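Local coordinates for protein cellulase CEL9M (Clostridium cellulolyticum, PDB 1IA6) that probably hydrolyses internal beta-1,4-glucosidic linkages in cellulose and related beta-glucans as a family 9 endoglucanase, at residues H39-D45 with Q135-S141. Numbering follows the deposited sequence.
With ZN (zinc ion), chain C.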
ATOM      1  N   HIS A  39       7.703 -14.725 -14.322  1.00  9.98           N
ATOM      2  CA  HIS A  39       8.550 -13.645 -14.824  1.00 10.77           C
ATOM      3  C   HIS A  39       9.964 -13.728 -14.265  1.00 12.70           C
ATOM      4  O   HIS A  39      10.486 -12.775 -13.685  1.00 11.38           O
ATOM      5  CB  HIS A  39       7.906 -12.304 -14.466  1.00 11.38           C
ATOM      6  CG  HIS A  39       6.451 -12.234 -14.814  1.00 11.43           C
ATOM      7  ND1 HIS A  39       5.451 -12.334 -13.869  1.00 12.21           N
ATOM      8  CD2 HIS A  39       5.826 -12.122 -16.010  1.00 12.63           C
ATOM      9  CE1 HIS A  39       4.274 -12.286 -14.468  1.00 14.28           C
ATOM     10  NE2 HIS A  39       4.473 -12.158 -15.768  1.00 12.42           N
ATOM     11  N   THR A  40      10.582 -14.884 -14.472  1.00 14.00           N
ATOM     12  CA  THR A  40      11.918 -15.169 -13.975  1.00 15.71           C
ATOM     13  C   THR A  40      13.061 -14.506 -14.729  1.00 15.67           C
ATOM     14  O   THR A  40      14.218 -14.648 -14.335  1.00 17.68           O
ATOM     15  CB  THR A  40      12.160 -16.687 -13.971  1.00 16.53           C
ATOM     16  OG1 THR A  40      12.075 -17.184 -15.315  1.00 16.60           O
ATOM     17  CG2 THR A  40      11.110 -17.389 -13.121  1.00 17.18           C
ATOM     18  N   THR A  41      12.751 -13.785 -15.802  1.00 16.07           N
ATOM     19  CA  THR A  41      13.787 -13.128 -16.594  1.00 18.86           C
ATOM     20  C   THR A  41      13.722 -11.605 -16.524  1.00 16.69           C
ATOM     21  O   THR A  41      14.376 -10.920 -17.308  1.00 17.30           O
ATOM     22  CB  THR A  41      13.704 -13.536 -18.086  1.00 17.55           C
ATOM     23  OG1 THR A  41      12.533 -12.959 -18.679  1.00 24.94           O
ATOM     24  CG2 THR A  41      13.634 -15.040 -18.223  1.00 22.75           C
ATOM     25  N   ASP A  42      12.936 -11.073 -15.591  1.00 15.24           N
ATOM     26  CA  ASP A  42      12.811  -9.626 -15.452  1.00 13.62           C
ATOM     27  C   ASP A  42      14.162  -8.932 -15.330  1.00 12.52           C
ATOM     28  O   ASP A  42      15.014  -9.348 -14.546  1.00 12.40           O
ATOM     29  CB  ASP A  42      11.960  -9.277 -14.229  1.00 12.66           C
ATOM     30  CG  ASP A  42      10.480  -9.486 -14.470  1.00 13.42           C
ATOM     31  OD1 ASP A  42      10.098  -9.834 -15.610  1.00 10.00           O
ATOM     32  OD2 ASP A  42       9.700  -9.294 -13.517  1.00 11.57           O
ATOM     33  N   GLY A  43      14.346  -7.870 -16.109  1.00 11.62           N
ATOM     34  CA  GLY A  43      15.590  -7.124 -16.066  1.00 13.88           C
ATOM     35  C   GLY A  43      16.648  -7.609 -17.042  1.00 15.02           C
ATOM     36  O   GLY A  43      17.672  -6.951 -17.223  1.00 13.68           O
ATOM     37  N   SER A  44      16.405  -8.748 -17.684  1.00 14.86           N
ATOM     38  CA  SER A  44      17.379  -9.296 -18.624  1.00 17.79           C
ATOM     39  C   SER A  44      17.648  -8.361 -19.798  1.00 18.13           C
ATOM     40  O   SER A  44      18.712  -8.425 -20.417  1.00 20.36           O
ATOM     41  CB  SER A  44      16.915 -10.665 -19.140  1.00 17.70           C
ATOM     42  OG  SER A  44      15.766 -10.552 -19.960  1.00 22.05           O
ATOM     43  N   ASP A  45      16.691  -7.485 -20.100  1.00 17.81           N
ATOM     44  CA  ASP A  45      16.849  -6.549 -21.206  1.00 18.56           C
ATOM     45  C   ASP A  45      17.860  -5.441 -20.912  1.00 19.90           C
ATOM     46  O   ASP A  45      18.377  -4.809 -21.834  1.00 20.92           O
ATOM     47  CB  ASP A  45      15.487  -5.948 -21.595  1.00 18.89           C
ATOM     48  CG  ASP A  45      14.841  -5.156 -20.467  1.00 18.95           C
ATOM     49  OD1 ASP A  45      14.949  -5.578 -19.297  1.00 18.08           O
ATOM     50  OD2 ASP A  45      14.205  -4.119 -20.757  1.00 17.52           O
ATOM     51  N   GLN A 135       2.856 -16.703 -18.459  1.00 18.94           N
ATOM     52  CA  GLN A 135       3.019 -15.516 -19.291  1.00 18.93           C
ATOM     53  C   GLN A 135       4.497 -15.444 -19.664  1.00 20.43           C
ATOM     54  O   GLN A 135       5.327 -14.993 -18.879  1.00 21.45           O
ATOM     55  CB  GLN A 135       2.594 -14.269 -18.514  1.00 17.68           C
ATOM     56  CG  GLN A 135       2.701 -12.980 -19.300  1.00 15.11           C
ATOM     57  CD  GLN A 135       2.085 -11.812 -18.562  1.00 16.54           C
ATOM     58  OE1 GLN A 135       2.185 -11.722 -17.339  1.00 13.73           O
ATOM     59  NE2 GLN A 135       1.452 -10.905 -19.302  1.00 13.80           N
ATOM     60  N   THR A 136       4.808 -15.895 -20.873  0.50 21.31           N
ATOM     61  CA  THR A 136       6.179 -15.907 -21.361  0.50 22.83           C
ATOM     62  C   THR A 136       6.504 -14.690 -22.214  0.50 23.48           C
ATOM     63  O   THR A 136       5.653 -13.834 -22.456  0.50 22.73           O
ATOM     64  CB  THR A 136       6.445 -17.165 -22.200  0.50 23.49           C
ATOM     65  OG1 THR A 136       5.537 -17.198 -23.309  0.50 23.90           O
ATOM     66  CG2 THR A 136       6.254 -18.416 -21.355  0.50 24.73           C
ATOM     67  N   GLY A 137       7.747 -14.628 -22.672  0.50 25.18           N
ATOM     68  CA  GLY A 137       8.173 -13.518 -23.496  0.50 27.68           C
ATOM     69  C   GLY A 137       9.073 -12.574 -22.731  0.50 29.09           C
ATOM     70  O   GLY A 137       9.628 -12.934 -21.691  0.50 29.66           O
ATOM     71  N   GLN A 138       9.208 -11.358 -23.241  0.50 30.03           N
ATOM     72  CA  GLN A 138      10.054 -10.357 -22.611  0.50 30.54           C
ATOM     73  C   GLN A 138       9.315  -9.143 -22.075  0.50 29.07           C
ATOM     74  O   GLN A 138       8.573  -8.484 -22.799  0.50 30.04           O
ATOM     75  CB  GLN A 138      11.116  -9.867 -23.600  0.50 32.29           C
ATOM     76  CG  GLN A 138      12.404 -10.668 -23.617  0.50 35.02           C
ATOM     77  CD  GLN A 138      13.162 -10.573 -22.307  0.50 36.30           C
ATOM     78  OE1 GLN A 138      13.227 -11.535 -21.541  0.50 37.54           O
ATOM     79  NE2 GLN A 138      13.734  -9.404 -22.036  0.50 37.05           N
ATOM     80  N   ARG A 139       9.510  -8.862 -20.792  1.00 26.98           N
ATOM     81  CA  ARG A 139       8.935  -7.677 -20.177  1.00 22.99           C
ATOM     82  C   ARG A 139      10.010  -6.606 -20.184  1.00 18.98           C
ATOM     83  O   ARG A 139      11.159  -6.867 -19.831  1.00 17.09           O
ATOM     84  CB  ARG A 139       8.519  -7.959 -18.734  1.00 23.16           C
ATOM     85  CG  ARG A 139       7.055  -8.299 -18.562  1.00 22.05           C
ATOM     86  CD  ARG A 139       6.896  -9.529 -17.698  1.00 19.95           C
ATOM     87  NE  ARG A 139       7.318  -9.339 -16.310  1.00 17.09           N
ATOM     88  CZ  ARG A 139       6.524  -8.891 -15.339  1.00 16.37           C
ATOM     89  NH1 ARG A 139       5.264  -8.572 -15.604  1.00 13.76           N
ATOM     90  NH2 ARG A 139       6.979  -8.802 -14.093  1.00 13.39           N
ATOM     91  N   PRO A 140       9.654  -5.385 -20.591  1.00 15.46           N
ATOM     92  CA  PRO A 140      10.644  -4.310 -20.619  1.00 14.69           C
ATOM     93  C   PRO A 140      10.842  -3.639 -19.266  1.00 15.02           C
ATOM     94  O   PRO A 140       9.895  -3.481 -18.494  1.00 13.24           O
ATOM     95  CB  PRO A 140      10.057  -3.342 -21.637  1.00 15.76           C
ATOM     96  CG  PRO A 140       8.580  -3.453 -21.359  1.00 16.33           C
ATOM     97  CD  PRO A 140       8.388  -4.955 -21.214  1.00 15.73           C
ATOM     98  N   SER A 141      12.085  -3.277 -18.971  1.00 12.90           N
ATOM     99  CA  SER A 141      12.396  -2.551 -17.747  1.00 14.41           C
ATOM    100  C   SER A 141      12.168  -1.143 -18.285  1.00 14.23           C
ATOM    101  O   SER A 141      13.103  -0.422 -18.638  1.00 15.85           O
ATOM    102  CB  SER A 141      13.855  -2.782 -17.360  1.00 14.52           C
ATOM    103  OG  SER A 141      14.096  -4.169 -17.182  1.00 13.96           O
TER
HETATM  104 ZN    ZN C1264       5.401 -12.339 -11.801  1.00 13.00          ZN
HETATM  105  O   HOH W   1       6.042 -15.961 -16.321  1.00 15.57           O
HETATM  106  O   HOH W   2      10.566 -10.291 -18.242  1.00 39.16           O
HETATM  107  O   HOH W   3      12.296  -6.413 -17.433  1.00 21.38           O
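The guanidinium of R139 stacks over one face of the imidazole of H39, a zinc ligand, centres 3.6 Å and planes 24° apart. Histidine suits the place because both nitrogens work: ND1 binds the zinc at 2.1 Å, while NE2 gives its N-H to OE1 of Q135 at 2.8 Å, in the ring plane, which fixes the ring's rotation. The extended Q135 side chain, CG anti to the backbone N (chi1 -179°), brings that amide oxygen to the ring edge. D42 holds R139 side-on in a nearly coplanar, two-pronged salt bridge, OD1 accepting from NE and OD2 from NH2 (NH2 to OD2 2.8 Å); this carboxylate, also paired with K62, probably offsets the positive charge stacked beside the metal site. C22, C38 and H55 complete the zinc site. Through H39, R139 and Q135 tie this zinc-bearing loop to the one leading into strand 143-145, at the periphery of the family 9 (alpha/alpha)6 barrel. Two overlapping turns, type I from H39 to D42 and type II from T41 to S44, shape 39-45; G43 tolerates a positive phi of 90°. The D45 carboxylate receives S141 twice: OG reaches OD1 at 2.7 Å, and the backbone N reaches OD2 at 2.9 Å.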